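Local atomic coordinates of extracellular subtilisin-like serine proteinase (Vibrio sp. PA-44, PDB entry 1SH7), a protein that probably cleaves peptide bonds within proteins as a calcium-binding serine endopeptidase of the subtilisin family, from a cold-adapted bacterium. Residues 4-7 with 8-12; 45-48 with 49-53; 259-263 with 264-268. All blocks are in the same frame, centred on the assembly; numbering follows the deposited sequence.

The chain is the subtilase domain of a longer protein, and three local contacts from its periphery show how chemistry varies with place. Interaction 1 is the buried one: the first helix of the chain, 6-11, is tied by backbone bonds and a calcium ion. Interaction 2, partly buried, is a glycine turn leading into edge strand 51-56 of the parallel sheet, with an arginine lying over a carbonyl. Interaction 3 lies at the surface, where a threonine hydroxyl bonds across the loop of a small hairpin. Interactions 2 and 3 fall on opposite sides of the chain's centre, their own centres about 35 Å apart; interactions 1 and 3 touch, through Arg10 and Leu268.

Interaction 1 of 3, residues 4-7 with 8-12; sequences AIWG and LDRID. With CA (calcium ion), chain E.
With Ile5 CG1 set between its backbone N and carbonyl carbon (chi1 54°), and Leu8 CG turned opposite its own carbonyl carbon (chi1 -59°), the two side chains meet obliquely at 4.1 Å between Ile5 CG1 and Leu8 CG. They lie on the first turn of helix 6-11, whose far end shapes a calcium site. Ile5 occupies the N-cap position, and its carbonyl begins the helical bonding: Asp9 N donates to Ile5 O at 3.0 Å, in the carbonyl plane. Arg10 N bonds next to Trp6 O, its donor tilted out of the carbonyl plane, while Ile11 N reaches Gly7 O only weakly. The Arg10 methylene CB comes obliquely to the indole ring, 4.0 Å from Trp6 CE3; the polar ends of both residues have partners outside the helix, Trp6 NE1 bonding to Ser202 O and the Arg10 guanidinium forming a salt bridge with Asp183.

Asp9 does double work. Because its CG stands anti to the backbone N (chi1 -172°), the carboxylate swings round beside its own carbonyl, and both grip the calcium ion, Asp9 O at 2.5 Å and Asp9 OD2 at 2.4 Å. Asp12 OD2 binds the same calcium at 2.3 Å, and Gln13, Asp19 and Asn21 complete the protein ligands. The second carboxylate oxygen of Asp9 is held too: Arg20 N donates to it, and a water 2.6 Å from Asp9 OD1 also donates to Ala4 O, linking the residues before the helix to the metal site. A second water, itself bound to the calcium, donates to Asp12 OD1 at 2.9 Å.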
loop_
_atom_site.group_PDB
_atom_site.type_symbol
_atom_site.label_atom_id
_atom_site.label_comp_id
_atom_site.label_asym_id
_atom_site.label_seq_id
_atom_site.Cartn_x
_atom_site.Cartn_y
_atom_site.Cartn_z
ATOM N N ALA A 4 -10.645 6.582 15.761
ATOM C CA ALA A 4 -9.877 6.131 14.614
ATOM C C ALA A 4 -10.237 6.974 13.414
ATOM O O ALA A 4 -11.372 7.383 13.260
ATOM C CB ALA A 4 -10.113 4.645 14.322
ATOM N N ILE A 5 -9.241 7.273 12.598
ATOM C CA ILE A 5 -9.452 7.993 11.364
ATOM C C ILE A 5 -10.149 7.058 10.407
ATOM O O ILE A 5 -10.141 5.826 10.599
ATOM C CB ILE A 5 -8.139 8.566 10.768
ATOM C CG1 ILE A 5 -7.089 7.469 10.604
ATOM C CG2 ILE A 5 -7.603 9.699 11.647
ATOM C CD1 ILE A 5 -5.896 7.913 9.767
ATOM N N TRP A 6 -10.787 7.634 9.396
ATOM C CA TRP A 6 -11.839 6.882 8.681
ATOM C C TRP A 6 -11.343 5.690 7.886
ATOM O O TRP A 6 -12.056 4.719 7.766
ATOM C CB TRP A 6 -12.650 7.787 7.753
ATOM C CG TRP A 6 -12.042 8.020 6.402
ATOM C CD1 TRP A 6 -11.266 9.092 5.998
ATOM C CD2 TRP A 6 -12.225 7.206 5.244
ATOM N NE1 TRP A 6 -10.923 8.956 4.673
ATOM C CE2 TRP A 6 -11.498 7.809 4.179
ATOM C CE3 TRP A 6 -12.877 5.988 5.005
ATOM C CZ2 TRP A 6 -11.459 7.258 2.883
ATOM C CZ3 TRP A 6 -12.832 5.446 3.734
ATOM C CH2 TRP A 6 -12.129 6.083 2.684
ATOM N N GLY A 7 -10.155 5.774 7.306
ATOM C CA GLY A 7 -9.606 4.685 6.481
ATOM C C GLY A 7 -9.409 3.419 7.283
ATOM O O GLY A 7 -9.856 2.321 6.900
ATOM N N LEU A 8 -8.785 3.587 8.449
ATOM C CA LEU A 8 -8.603 2.486 9.369
ATOM C C LEU A 8 -9.959 1.976 9.857
ATOM O O LEU A 8 -10.210 0.766 9.915
ATOM C CB LEU A 8 -7.755 2.920 10.568
ATOM C CG LEU A 8 -6.343 3.448 10.333
ATOM C CD1 LEU A 8 -5.718 3.742 11.683
ATOM C CD2 LEU A 8 -5.516 2.475 9.500
ATOM N N ASP A 9 -10.825 2.921 10.206
ATOM C CA ASP A 9 -12.182 2.658 10.666
ATOM C C ASP A 9 -12.954 1.801 9.651
ATOM O O ASP A 9 -13.660 0.854 10.024
ATOM C CB ASP A 9 -12.912 3.983 10.873
ATOM C CG ASP A 9 -14.269 3.822 11.539
ATOM O OD1 ASP A 9 -14.905 4.882 11.812
ATOM O OD2 ASP A 9 -14.767 2.716 11.838
ATOM N N ARG A 10 -12.817 2.121 8.376
ATOM C CA ARG A 10 -13.527 1.404 7.331
ATOM C C ARG A 10 -13.101 -0.061 7.101
ATOM O O ARG A 10 -13.928 -0.880 6.742
ATOM C CB ARG A 10 -13.367 2.112 5.983
ATOM C CG ARG A 10 -14.295 1.632 4.897
ATOM C CD ARG A 10 -15.779 1.805 5.192
ATOM N NE ARG A 10 -16.674 1.117 4.267
ATOM C CZ ARG A 10 -17.056 -0.170 4.347
ATOM N NH1 ARG A 10 -17.915 -0.650 3.456
ATOM N NH2 ARG A 10 -16.641 -0.957 5.331
ATOM N N ILE A 11 -11.826 -0.381 7.266
ATOM C CA ILE A 11 -11.310 -1.630 6.720
ATOM C C ILE A 11 -11.515 -2.802 7.667
ATOM O O ILE A 11 -11.337 -3.917 7.242
ATOM C CB ILE A 11 -9.807 -1.505 6.307
ATOM C CG1 ILE A 11 -8.933 -1.301 7.537
ATOM C CG2 ILE A 11 -9.621 -0.418 5.249
ATOM C CD1 ILE A 11 -7.496 -1.299 7.243
ATOM N N ASP A 12 -11.895 -2.544 8.927
ATOM C CA ASP A 12 -12.223 -3.615 9.888
ATOM C C ASP A 12 -13.727 -3.959 9.992
ATOM O O ASP A 12 -14.135 -4.586 10.978
ATOM C CB ASP A 12 -11.702 -3.272 11.285
ATOM C CG ASP A 12 -12.582 -2.245 12.002
ATOM O OD1 ASP A 12 -12.534 -2.157 13.241
ATOM O OD2 ASP A 12 -13.372 -1.492 11.385
HETATM CA CA CA E . -14.582 0.324 12.250
HETATM O O HOH W 1 -13.705 7.219 11.507
HETATM O O HOH W 2 -15.297 -1.412 13.593
#

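Interaction 2 of 3, residues 45-48 with 49-53; sequences EEFG and GRSVS
Arg50 lays its guanidinium over the carbonyl oxygen of Phe47, which sits above one face of the flat group at 3.0 Å from Arg50 NE. The angle there is too poor for a hydrogen bond, so the contact is probably electrostatic, a carbonyl dipole near a positive charge. Glu46 O comes instead to the edge, near the guanidinium plane and 3.0 Å from Arg50 NH1, again badly angled. A bend at chi3 (-57°) folds the arginine back over the turn, and its other end is fixed by Val89 O and Gly79 O, both of which accept bonds from NH2. The Glu46 carboxylate is of opposite charge but stays 6.7 Å away, measured from Glu46 OE2 to Arg50 NH1; it is occupied by the backbone N atoms of Gln82 and Tyr83.

Beneath this lies a type I' beta turn from Phe47 to Arg50, with Gly48 and Gly49 at its two central positions, both at positive phi. Arg50 N closes it on Phe47 O at 3.0 Å with a nearly straight N-H (165°), although the donor stands 55° out of the carbonyl plane rather than on a lone pair. The turn delivers the chain into strand 51-56, an outermost strand of the parallel sheet in the subtilase alpha/beta fold, paired there with strand 90-95. Ser51 CB comes obliquely against the Phe47 ring, 3.8 Å from Phe47 CG, and Val40 touches both residues. The Ser51 hydroxyl turns to Asn42 ND2, and OD1 of that same amide bonds Ser53 OG, two residues along the strand.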
loop_
_atom_site.group_PDB
_atom_site.type_symbol
_atom_site.label_atom_id
_atom_site.label_comp_id
_atom_site.label_asym_id
_atom_site.label_seq_id
_atom_site.Cartn_x
_atom_site.Cartn_y
_atom_site.Cartn_z
ATOM N N GLU A 45 7.763 10.381 14.788
ATOM C CA GLU A 45 7.266 9.780 16.041
ATOM C C GLU A 45 6.322 8.610 15.814
ATOM O O GLU A 45 6.134 7.761 16.685
ATOM C CB GLU A 45 6.551 10.818 16.908
ATOM C CG GLU A 45 5.236 11.344 16.337
ATOM C CD GLU A 45 4.700 12.544 17.107
ATOM O OE1 GLU A 45 5.320 12.868 18.131
ATOM O OE2 GLU A 45 3.656 13.131 16.722
ATOM N N GLU A 46 5.700 8.566 14.655
ATOM C CA GLU A 46 4.769 7.481 14.337
ATOM C C GLU A 46 5.440 6.126 14.278
ATOM O O GLU A 46 4.780 5.100 14.442
ATOM C CB GLU A 46 4.095 7.756 12.987
ATOM C CG GLU A 46 2.856 8.620 13.069
ATOM C CD GLU A 46 1.667 7.857 13.634
ATOM O OE1 GLU A 46 0.871 7.282 12.841
ATOM O OE2 GLU A 46 1.537 7.822 14.877
ATOM N N PHE A 47 6.748 6.092 14.014
ATOM C CA PHE A 47 7.380 4.814 13.829
ATOM C C PHE A 47 7.991 4.229 15.096
ATOM O O PHE A 47 8.224 3.033 15.135
ATOM C CB PHE A 47 8.390 4.834 12.671
ATOM C CG PHE A 47 7.800 5.329 11.364
ATOM C CD1 PHE A 47 6.707 4.694 10.791
ATOM C CD2 PHE A 47 8.328 6.451 10.726
ATOM C CE1 PHE A 47 6.128 5.175 9.598
ATOM C CE2 PHE A 47 7.755 6.937 9.549
ATOM C CZ PHE A 47 6.633 6.285 8.992
ATOM N N GLY A 48 8.249 5.047 16.114
ATOM C CA GLY A 48 8.844 4.554 17.346
ATOM C C GLY A 48 10.072 3.666 17.130
ATOM O O GLY A 48 10.186 2.591 17.742
ATOM N N GLY A 49 10.966 4.069 16.225
ATOM C CA GLY A 49 12.154 3.288 15.936
ATOM C C GLY A 49 12.049 2.106 14.983
ATOM O O GLY A 49 13.075 1.516 14.637
ATOM N N ARG A 50 10.847 1.785 14.506
ATOM C CA ARG A 50 10.632 0.649 13.594
ATOM C C ARG A 50 10.970 0.944 12.128
ATOM O O ARG A 50 10.953 0.044 11.290
ATOM C CB ARG A 50 9.181 0.160 13.689
ATOM C CG ARG A 50 8.854 -0.597 14.970
ATOM C CD ARG A 50 7.348 -0.775 15.282
ATOM N NE ARG A 50 6.600 0.485 15.365
ATOM C CZ ARG A 50 5.759 0.969 14.420
ATOM N NH1 ARG A 50 5.121 2.123 14.625
ATOM N NH2 ARG A 50 5.496 0.265 13.316
ATOM N N SER A 51 11.233 2.202 11.811
ATOM C CA SER A 51 11.728 2.559 10.482
ATOM C C SER A 51 13.265 2.716 10.389
ATOM O O SER A 51 13.888 3.387 11.230
ATOM C CB SER A 51 11.028 3.840 9.999
ATOM O OG SER A 51 11.329 4.087 8.632
ATOM N N VAL A 52 13.872 2.104 9.366
ATOM C CA VAL A 52 15.294 2.296 9.071
ATOM C C VAL A 52 15.479 2.521 7.560
ATOM O O VAL A 52 14.601 2.211 6.750
ATOM C CB VAL A 52 16.145 1.057 9.495
ATOM C CG1 VAL A 52 15.977 0.726 11.014
ATOM C CG2 VAL A 52 15.806 -0.155 8.594
ATOM N N SER A 53 16.623 3.067 7.185
ATOM C CA SER A 53 16.939 3.289 5.791
ATOM C C SER A 53 17.247 1.942 5.094
ATOM O O SER A 53 17.781 1.009 5.699
ATOM C CB SER A 53 18.149 4.239 5.669
ATOM O OG SER A 53 17.799 5.577 5.980
#

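Interaction 3 of 3, residues 259-263 with 264-268; sequences SDTRG and TTNKL
Thr264 can be followed outward from its CB, which lies 3.2 Å from Thr261 O. One step further, OG1 donates to that same oxygen at 2.7 Å, nearly in line with the C=O bond. The torsion responsible, chi1 -50°, puts the hydroxyl opposite the Thr264 carbonyl carbon and next to its backbone N, so that N and OG1 both face Thr261 O. The backbone bond, Thr264 N to Thr261 O at 3.0 Å, is weak (128° at the hydrogen), and the hydroxyl makes the shorter bond to the same oxygen. OG1 is used twice, for it also accepts from Gly192 N. The other branch, methyl CG2, stands anti to the backbone N, and the side chain as a whole touches Trp191 and Phe198.

Thr261 returns the contact with its own side chain: its CB packs 3.5 Å from Thr264 O, while its methyl CG2 crosses the Asn266 side chain at about a right angle. Asn266 itself centres an inverse gamma turn, and just beyond it Lys267 NZ reaches back to donate to Thr265 OG1 at 2.7 Å.

This is the loop of a beta-hairpin. Arg262 makes a cation-pi contact with Trp191 and Asp260 a salt bridge with Arg185. The hairpin pairs strands 254-255 and 267-268, and it joins strand 197-200 of the main sheet through a backbone hydrogen bond between Lys267 and Phe198, which Thr261 and Leu268 also touch.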
loop_
_atom_site.group_PDB
_atom_site.type_symbol
_atom_site.label_atom_id
_atom_site.label_comp_id
_atom_site.label_asym_id
_atom_site.label_seq_id
_atom_site.Cartn_x
_atom_site.Cartn_y
_atom_site.Cartn_z
ATOM N N SER A 259 -19.652 2.254 -4.759
ATOM C CA SER A 259 -20.407 2.866 -5.858
ATOM C C SER A 259 -19.474 3.475 -6.911
ATOM O O SER A 259 -18.321 3.836 -6.635
ATOM C CB SER A 259 -21.391 3.930 -5.347
ATOM O OG SER A 259 -20.723 4.904 -4.584
ATOM N N ASP A 260 -19.969 3.562 -8.144
ATOM C CA ASP A 260 -19.193 4.089 -9.274
ATOM C C ASP A 260 -17.870 3.336 -9.581
ATOM O O ASP A 260 -16.823 3.936 -9.840
ATOM C CB ASP A 260 -18.959 5.588 -9.096
ATOM C CG ASP A 260 -18.527 6.253 -10.376
ATOM O OD1 ASP A 260 -17.708 7.197 -10.326
ATOM O OD2 ASP A 260 -18.940 5.853 -11.495
ATOM N N THR A 261 -17.948 2.003 -9.607
ATOM C CA THR A 261 -16.797 1.148 -9.858
ATOM C C THR A 261 -16.374 1.154 -11.317
ATOM O O THR A 261 -15.239 0.791 -11.650
ATOM C CB THR A 261 -17.121 -0.282 -9.458
ATOM O OG1 THR A 261 -18.374 -0.688 -10.034
ATOM C CG2 THR A 261 -17.347 -0.375 -7.915
ATOM N N ARG A 262 -17.301 1.481 -12.207
ATOM C CA ARG A 262 -16.909 1.826 -13.578
ATOM C C ARG A 262 -16.160 0.682 -14.271
ATOM O O ARG A 262 -15.128 0.929 -14.907
ATOM C CB ARG A 262 -15.912 2.974 -13.510
ATOM C CG ARG A 262 -16.395 4.279 -13.760
ATOM C CD ARG A 262 -15.297 5.115 -14.328
ATOM N NE ARG A 262 -15.150 4.839 -15.758
ATOM C CZ ARG A 262 -14.895 5.768 -16.678
ATOM N NH1 ARG A 262 -14.727 7.039 -16.341
ATOM N NH2 ARG A 262 -14.791 5.418 -17.943
ATOM N N GLY A 263 -16.595 -0.558 -14.100
ATOM C CA GLY A 263 -15.889 -1.690 -14.691
ATOM C C GLY A 263 -14.765 -2.297 -13.883
ATOM O O GLY A 263 -13.935 -3.056 -14.408
ATOM N N THR A 264 -14.756 -2.022 -12.585
ATOM C CA THR A 264 -13.760 -2.593 -11.666
ATOM C C THR A 264 -14.489 -3.566 -10.787
ATOM O O THR A 264 -15.625 -3.293 -10.388
ATOM C CB THR A 264 -13.173 -1.495 -10.749
ATOM O OG1 THR A 264 -12.749 -0.364 -11.523
ATOM C CG2 THR A 264 -11.940 -1.973 -10.017
ATOM N N THR A 265 -13.842 -4.678 -10.458
ATOM C CA THR A 265 -14.406 -5.609 -9.515
ATOM C C THR A 265 -14.746 -4.904 -8.200
ATOM O O THR A 265 -13.976 -4.083 -7.657
ATOM C CB THR A 265 -13.499 -6.834 -9.338
ATOM O OG1 THR A 265 -14.146 -7.805 -8.509
ATOM C CG2 THR A 265 -12.218 -6.494 -8.630
ATOM N N ASN A 266 -15.925 -5.229 -7.694
ATOM C CA ASN A 266 -16.470 -4.555 -6.541
ATOM C C ASN A 266 -15.980 -5.220 -5.233
ATOM O O ASN A 266 -16.731 -5.899 -4.541
ATOM C CB ASN A 266 -18.002 -4.504 -6.654
ATOM C CG ASN A 266 -18.601 -3.342 -5.898
ATOM O OD1 ASN A 266 -19.618 -2.736 -6.320
ATOM N ND2 ASN A 266 -18.014 -3.037 -4.766
ATOM N N LYS A 267 -14.689 -5.031 -4.951
ATOM C CA LYS A 267 -14.040 -5.531 -3.753
ATOM C C LYS A 267 -13.380 -4.393 -2.998
ATOM O O LYS A 267 -12.656 -3.620 -3.573
ATOM C CB LYS A 267 -12.980 -6.566 -4.100
ATOM C CG LYS A 267 -13.563 -7.849 -4.774
ATOM C CD LYS A 267 -12.512 -8.944 -4.797
ATOM C CE LYS A 267 -12.918 -10.135 -5.696
ATOM N NZ LYS A 267 -12.888 -9.831 -7.163
ATOM N N LEU A 268 -13.650 -4.321 -1.700
ATOM C CA LEU A 268 -13.097 -3.322 -0.822
ATOM C C LEU A 268 -12.260 -4.007 0.276
ATOM O O LEU A 268 -12.667 -5.028 0.873
ATOM C CB LEU A 268 -14.240 -2.517 -0.193
ATOM C CG LEU A 268 -13.896 -1.397 0.786
ATOM C CD1 LEU A 268 -13.177 -0.298 0.064
ATOM C CD2 LEU A 268 -15.140 -0.883 1.509
#